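Local coordinates for heme-binding protein A / AI-2 binding protein A (Helicobacter pylori SS1, PDB 6OFQ), which binds peptides in the periplasm as the substrate-binding protein of an ABC transporter, and probably hands them to the membrane permease for uptake, at residues 61-66 and 231-236; 110-115 and 186-191. All coordinates share one frame; numbering follows the deposited sequence.

Contact 1: 61-66 and 231-236; sequences IYDTLV and QDYWGP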
loop_
_atom_site.group_PDB
_atom_site.type_symbol
_atom_site.label_atom_id
_atom_site.label_comp_id
_atom_site.label_asym_id
_atom_site.label_seq_id
_atom_site.Cartn_x
_atom_site.Cartn_y
_atom_site.Cartn_z
ATOM N N ILE A 61 -11.236 10.266 -3.292
ATOM C CA ILE A 61 -11.749 11.470 -2.617
ATOM C C ILE A 61 -10.703 12.571 -2.673
ATOM O O ILE A 61 -11.032 13.783 -2.815
ATOM C CB ILE A 61 -12.126 11.101 -1.168
ATOM C CG1 ILE A 61 -13.386 10.214 -1.199
ATOM C CG2 ILE A 61 -12.280 12.348 -0.305
ATOM C CD1 ILE A 61 -13.669 9.554 0.147
ATOM N N TYR A 62 -9.432 12.217 -2.466
ATOM C CA TYR A 62 -8.375 13.215 -2.303
ATOM C C TYR A 62 -7.453 13.243 -3.525
ATOM O O TYR A 62 -7.247 12.222 -4.168
ATOM C CB TYR A 62 -7.456 12.940 -1.119
ATOM C CG TYR A 62 -8.147 12.937 0.233
ATOM C CD1 TYR A 62 -8.422 14.115 0.893
ATOM C CD2 TYR A 62 -8.557 11.766 0.831
ATOM C CE1 TYR A 62 -9.003 14.149 2.151
ATOM C CE2 TYR A 62 -9.112 11.794 2.094
ATOM C CZ TYR A 62 -9.317 12.983 2.760
ATOM O OH TYR A 62 -9.836 12.953 4.042
ATOM N N ASP A 63 -6.886 14.421 -3.799
ATOM C CA ASP A 63 -5.735 14.576 -4.660
ATOM C C ASP A 63 -4.481 14.909 -3.918
ATOM O O ASP A 63 -4.472 15.320 -2.754
ATOM C CB ASP A 63 -5.979 15.678 -5.671
ATOM C CG ASP A 63 -7.123 15.330 -6.597
ATOM O OD1 ASP A 63 -7.103 14.234 -7.218
ATOM O OD2 ASP A 63 -8.076 16.131 -6.735
ATOM N N THR A 64 -3.402 14.724 -4.680
ATOM C CA THR A 64 -2.037 15.002 -4.260
ATOM C C THR A 64 -1.443 16.123 -5.150
ATOM O O THR A 64 -2.069 16.547 -6.118
ATOM C CB THR A 64 -1.177 13.716 -4.299
ATOM O OG1 THR A 64 -1.548 12.925 -5.428
ATOM C CG2 THR A 64 -1.373 12.857 -3.025
ATOM N N LEU A 65 -0.207 16.536 -4.850
ATOM C CA LEU A 65 0.439 17.579 -5.686
ATOM C C LEU A 65 0.722 17.120 -7.124
ATOM O O LEU A 65 0.513 17.837 -8.116
ATOM C CB LEU A 65 1.715 18.060 -5.030
ATOM C CG LEU A 65 1.528 18.891 -3.750
ATOM C CD1 LEU A 65 2.917 19.150 -3.185
ATOM C CD2 LEU A 65 0.916 20.258 -4.089
ATOM N N VAL A 66 1.195 15.881 -7.220
ATOM C CA VAL A 66 1.388 15.159 -8.462
ATOM C C VAL A 66 0.645 13.849 -8.398
ATOM O O VAL A 66 0.317 13.432 -7.275
ATOM C CB VAL A 66 2.897 14.925 -8.771
ATOM C CG1 VAL A 66 3.636 16.280 -8.721
ATOM C CG2 VAL A 66 3.536 13.917 -7.813
ATOM N N GLN A 231 -19.083 16.674 -9.456
ATOM C CA GLN A 231 -19.339 17.364 -10.723
ATOM C C GLN A 231 -18.438 18.565 -10.940
ATOM O O GLN A 231 -18.264 18.987 -12.083
ATOM C CB GLN A 231 -20.767 17.939 -10.674
ATOM C CG GLN A 231 -21.871 16.934 -10.484
ATOM C CD GLN A 231 -22.018 15.912 -11.595
ATOM O OE1 GLN A 231 -21.668 16.142 -12.751
ATOM N NE2 GLN A 231 -22.480 14.726 -11.171
ATOM N N ASP A 232 -17.813 19.032 -9.879
ATOM C CA ASP A 232 -16.901 20.193 -9.957
ATOM C C ASP A 232 -15.420 19.822 -10.010
ATOM O O ASP A 232 -14.546 20.693 -9.890
ATOM C CB ASP A 232 -17.171 21.103 -8.764
ATOM C CG ASP A 232 -18.592 21.721 -8.811
ATOM O OD1 ASP A 232 -19.070 21.992 -9.928
ATOM O OD2 ASP A 232 -19.208 21.880 -7.754
ATOM N N TYR A 233 -15.127 18.530 -10.157
ATOM C CA TYR A 233 -13.730 18.087 -10.251
ATOM C C TYR A 233 -12.953 18.912 -11.283
ATOM O O TYR A 233 -13.395 19.109 -12.402
ATOM C CB TYR A 233 -13.731 16.580 -10.613
ATOM C CG TYR A 233 -12.361 15.993 -10.845
ATOM C CD1 TYR A 233 -11.371 16.027 -9.840
ATOM C CD2 TYR A 233 -12.088 15.351 -12.036
ATOM C CE1 TYR A 233 -10.130 15.441 -10.111
ATOM C CE2 TYR A 233 -10.881 14.704 -12.264
ATOM C CZ TYR A 233 -9.913 14.774 -11.293
ATOM O OH TYR A 233 -8.701 14.180 -11.654
ATOM N N TRP A 234 -11.707 19.237 -10.924
ATOM C CA TRP A 234 -10.838 20.032 -11.809
ATOM C C TRP A 234 -10.401 19.322 -13.069
ATOM O O TRP A 234 -10.105 19.984 -14.066
ATOM C CB TRP A 234 -9.600 20.548 -11.078
ATOM C CG TRP A 234 -8.755 19.459 -10.460
ATOM C CD1 TRP A 234 -8.856 18.968 -9.198
ATOM C CD2 TRP A 234 -7.708 18.728 -11.110
ATOM N NE1 TRP A 234 -7.949 17.946 -9.039
ATOM C CE2 TRP A 234 -7.232 17.768 -10.190
ATOM C CE3 TRP A 234 -7.201 18.740 -12.411
ATOM C CZ2 TRP A 234 -6.210 16.869 -10.522
ATOM C CZ3 TRP A 234 -6.159 17.850 -12.735
ATOM C CH2 TRP A 234 -5.719 16.917 -11.767
ATOM N N GLY A 235 -10.239 18.006 -13.073
ATOM C CA GLY A 235 -9.801 17.197 -14.178
ATOM C C GLY A 235 -10.928 16.711 -15.060
ATOM O O GLY A 235 -12.077 17.134 -14.887
ATOM N N PRO A 236 -10.586 15.726 -15.894
ATOM C CA PRO A 236 -11.610 15.096 -16.761
ATOM C C PRO A 236 -12.649 14.444 -15.864
ATOM O O PRO A 236 -12.288 13.723 -14.909
ATOM C CB PRO A 236 -10.875 14.030 -17.553
ATOM C CG PRO A 236 -9.425 14.359 -17.404
ATOM C CD PRO A 236 -9.260 15.127 -16.110
HETATM O O HOH W 1 -7.022 13.401 -9.824
#

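Contact 2: 110-115 and 186-191; sequences KKVEFS and ILSKDY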
loop_
_atom_site.group_PDB
_atom_site.type_symbol
_atom_site.label_atom_id
_atom_site.label_comp_id
_atom_site.label_asym_id
_atom_site.label_seq_id
_atom_site.Cartn_x
_atom_site.Cartn_y
_atom_site.Cartn_z
ATOM N N LYS A 110 -19.697 24.801 2.950
ATOM C CA LYS A 110 -19.005 25.986 2.479
ATOM C C LYS A 110 -18.196 25.625 1.237
ATOM O O LYS A 110 -17.652 24.519 1.179
ATOM C CB LYS A 110 -18.120 26.478 3.621
ATOM C CG LYS A 110 -17.528 27.863 3.421
ATOM C CD LYS A 110 -16.624 28.177 4.604
ATOM C CE LYS A 110 -16.074 29.596 4.573
ATOM N NZ LYS A 110 -17.047 30.524 5.203
ATOM N N LYS A 111 -18.214 26.504 0.239
ATOM C CA LYS A 111 -17.437 26.310 -0.983
ATOM C C LYS A 111 -16.094 27.043 -0.857
ATOM O O LYS A 111 -15.995 28.267 -0.750
ATOM C CB LYS A 111 -18.153 26.712 -2.273
ATOM C CG LYS A 111 -17.354 26.311 -3.507
ATOM C CD LYS A 111 -18.129 26.161 -4.814
ATOM C CE LYS A 111 -17.787 24.845 -5.498
ATOM N NZ LYS A 111 -17.774 24.843 -6.986
ATOM N N VAL A 112 -15.022 26.277 -0.763
ATOM C CA VAL A 112 -13.714 26.849 -0.437
ATOM C C VAL A 112 -12.697 26.417 -1.458
ATOM O O VAL A 112 -12.659 25.268 -1.888
ATOM C CB VAL A 112 -13.207 26.603 0.985
ATOM C CG1 VAL A 112 -14.297 26.947 1.998
ATOM C CG2 VAL A 112 -12.836 25.180 1.258
ATOM N N GLU A 113 -11.943 27.389 -1.966
ATOM C CA GLU A 113 -10.912 27.159 -2.976
ATOM C C GLU A 113 -9.622 26.664 -2.300
ATOM O O GLU A 113 -9.127 27.203 -1.329
ATOM C CB GLU A 113 -10.631 28.456 -3.772
ATOM C CG GLU A 113 -9.692 28.265 -4.949
ATOM C CD GLU A 113 -9.315 29.558 -5.686
ATOM O OE1 GLU A 113 -9.760 30.610 -5.155
ATOM O OE2 GLU A 113 -8.588 29.571 -6.695
ATOM N N PHE A 114 -9.068 25.593 -2.886
ATOM C CA PHE A 114 -7.761 25.038 -2.531
ATOM C C PHE A 114 -6.663 26.088 -2.764
ATOM O O PHE A 114 -6.654 26.796 -3.763
ATOM C CB PHE A 114 -7.522 23.799 -3.408
ATOM C CG PHE A 114 -6.068 23.409 -3.545
ATOM C CD1 PHE A 114 -5.375 22.879 -2.481
ATOM C CD2 PHE A 114 -5.412 23.626 -4.735
ATOM C CE1 PHE A 114 -4.017 22.606 -2.569
ATOM C CE2 PHE A 114 -4.070 23.273 -4.869
ATOM C CZ PHE A 114 -3.409 22.764 -3.785
ATOM N N SER A 115 -5.748 26.151 -1.825
ATOM C CA SER A 115 -4.620 27.041 -1.934
ATOM C C SER A 115 -3.457 26.479 -1.123
ATOM O O SER A 115 -3.519 25.432 -0.446
ATOM C CB SER A 115 -5.049 28.463 -1.488
ATOM O OG SER A 115 -5.237 28.492 -0.100
ATOM N N ILE A 186 -4.067 16.072 -0.001
ATOM C CA ILE A 186 -4.382 17.439 0.444
ATOM C C ILE A 186 -5.774 17.502 1.096
ATOM O O ILE A 186 -6.763 17.323 0.392
ATOM C CB ILE A 186 -4.241 18.443 -0.691
ATOM C CG1 ILE A 186 -2.847 18.374 -1.363
ATOM C CG2 ILE A 186 -4.473 19.857 -0.169
ATOM C CD1 ILE A 186 -1.657 18.371 -0.430
ATOM N N LEU A 187 -5.736 17.720 2.412
ATOM C CA LEU A 187 -6.995 17.936 3.151
ATOM C C LEU A 187 -7.242 19.428 3.251
ATOM O O LEU A 187 -6.379 20.236 2.900
ATOM C CB LEU A 187 -6.840 17.367 4.550
ATOM C CG LEU A 187 -7.033 15.858 4.702
ATOM C CD1 LEU A 187 -6.035 15.027 3.901
ATOM C CD2 LEU A 187 -7.013 15.463 6.163
ATOM N N SER A 188 -8.470 19.778 3.654
ATOM C CA SER A 188 -8.838 21.193 3.754
ATOM C C SER A 188 -8.583 21.766 5.141
ATOM O O SER A 188 -9.192 21.364 6.146
ATOM C CB SER A 188 -10.325 21.351 3.460
ATOM O OG SER A 188 -10.818 22.639 3.867
ATOM N N LYS A 189 -7.767 22.839 5.153
ATOM C CA LYS A 189 -7.530 23.603 6.373
ATOM C C LYS A 189 -8.812 24.296 6.908
ATOM O O LYS A 189 -8.978 24.276 8.128
ATOM C CB LYS A 189 -6.434 24.646 6.091
ATOM C CG LYS A 189 -6.054 25.461 7.325
ATOM C CD LYS A 189 -5.626 24.622 8.489
ATOM C CE LYS A 189 -4.636 25.260 9.462
ATOM N NZ LYS A 189 -5.241 26.074 10.531
ATOM N N ASP A 190 -9.601 24.831 5.978
ATOM C CA ASP A 190 -10.887 25.463 6.392
ATOM C C ASP A 190 -11.774 24.457 7.117
ATOM O O ASP A 190 -12.314 24.720 8.222
ATOM C CB ASP A 190 -11.580 26.162 5.226
ATOM C CG ASP A 190 -10.806 27.364 4.716
ATOM O OD1 ASP A 190 -10.386 28.208 5.528
ATOM O OD2 ASP A 190 -10.395 27.391 3.547
ATOM N N TYR A 191 -11.914 23.255 6.527
ATOM C CA TYR A 191 -12.714 22.209 7.165
ATOM C C TYR A 191 -12.138 21.779 8.518
ATOM O O TYR A 191 -12.814 21.641 9.549
ATOM C CB TYR A 191 -12.910 21.016 6.211
ATOM C CG TYR A 191 -13.692 19.847 6.791
ATOM C CD1 TYR A 191 -14.983 20.034 7.263
ATOM C CD2 TYR A 191 -13.208 18.544 6.783
ATOM C CE1 TYR A 191 -15.746 19.014 7.749
ATOM C CE2 TYR A 191 -13.981 17.488 7.207
ATOM C CZ TYR A 191 -15.251 17.719 7.698
ATOM O OH TYR A 191 -16.029 16.674 8.160
#

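Contact 1: 61-66 and 231-236
Asp-63 meets Trp-234 through one straight hydrogen bond. Trp-234 NE1 donates to Asp-63 OD2 over 2.9 Å, with an N-H...O angle of 164°. The oxygen lies close to the plane of the indole, so the N-H points almost directly at it. The carboxylate is turned well away from that plane, by 67°, and the indole nitrogen approaches OD2 from above the carboxylate. Trp-234 CG sits between its own backbone N and carbonyl carbon (chi1 57°), which brings the pyrrole edge round to the acid. This is the tight part of the contact. Thr-211 OG1 is also hydrogen-bonded to OD2, and Leu-79 of strand 75-85 packs on both Asp-63 and Trp-234.

The Tyr-233 side is looser. Its ring edge comes no nearer than 4.0 Å, from CE1 to Asp-63 OD2. A water fills the link instead: it donates to Asp-63 OD1 at 2.7 Å and accepts from Tyr-233 OH at 2.6 Å. Tyr-233 CE1 also lies over one face of the Trp-234 indole, offset toward its rim. Asp-232 and Pro-236 nearby are solvent-exposed.

Both oxygens of this buried carboxylate are therefore hydrogen-bonded. Its direct partners, indole N-H, Thr-211 hydroxyl and water, are neutral, consistent with an ionised acid. It joins the 52-61/66-68 helix-strand loop to the loop between strands 224-229 and 242-247.

Contact 2: 110-115 and 186-191
Ile-186 opens the second segment by packing on Phe-114. Its CG2 methyl comes to 3.7 Å from Phe-114 CE1 and 3.9 Å from Phe-114 CD1, so the methyl sits by the CD1-CE1 bond. The methyl approaches the ring obliquely, and the two side chains cross at about a right angle. CG2 points there because it stands anti to the Ile-186 backbone N.

Ser-188 comes next, at the N-cap of helix 189-197. Its OG accepts from Tyr-191 N at 2.9 Å, nearly straight at 173°. The same oxygen has only a loose contact with Val-112, 4.2 Å from CG2.

Asp-190 lies in the first turn of the helix. Its OD2 rests against the aliphatic flank of Val-112, 3.9 Å from CB, and the two side chains run past each other in opposite directions. The other oxygen, OD1, forms a salt bridge with Lys-117.

The loop 110-115 leads directly into helix 116-127, and 186-191 supplies the first three residues of helix 189-197. Asp-118 bonds to the backbone N of both Ser-115 and Lys-189, tying the starts of the two helices. Leu-79 of strand 75-85 touches both Phe-114 and Ile-186.

The centres of contacts 1 and 2 lie about 13 Å apart, on the same side of the chain's centre. Along the chain the order is 61-66, 110-115, 186-191, 231-236, so contact 2 falls wholly between the two halves of contact 1. They meet directly. Asp-63 O and Ile-186 N probably form a hydrogen bond, at 2.9 Å. The Tyr-62 ring packs on Leu-187, and Lys-111 reaches Asp-232 in a long, weak ion pair. Strand 75-85 of the antiparallel sheet serves both through Leu-79. Segment 231-236 lies between strands 224-229 and 242-247 of the mixed five-stranded sheet. Together the contacts probably help join the two sheets of this peptide-binding protein.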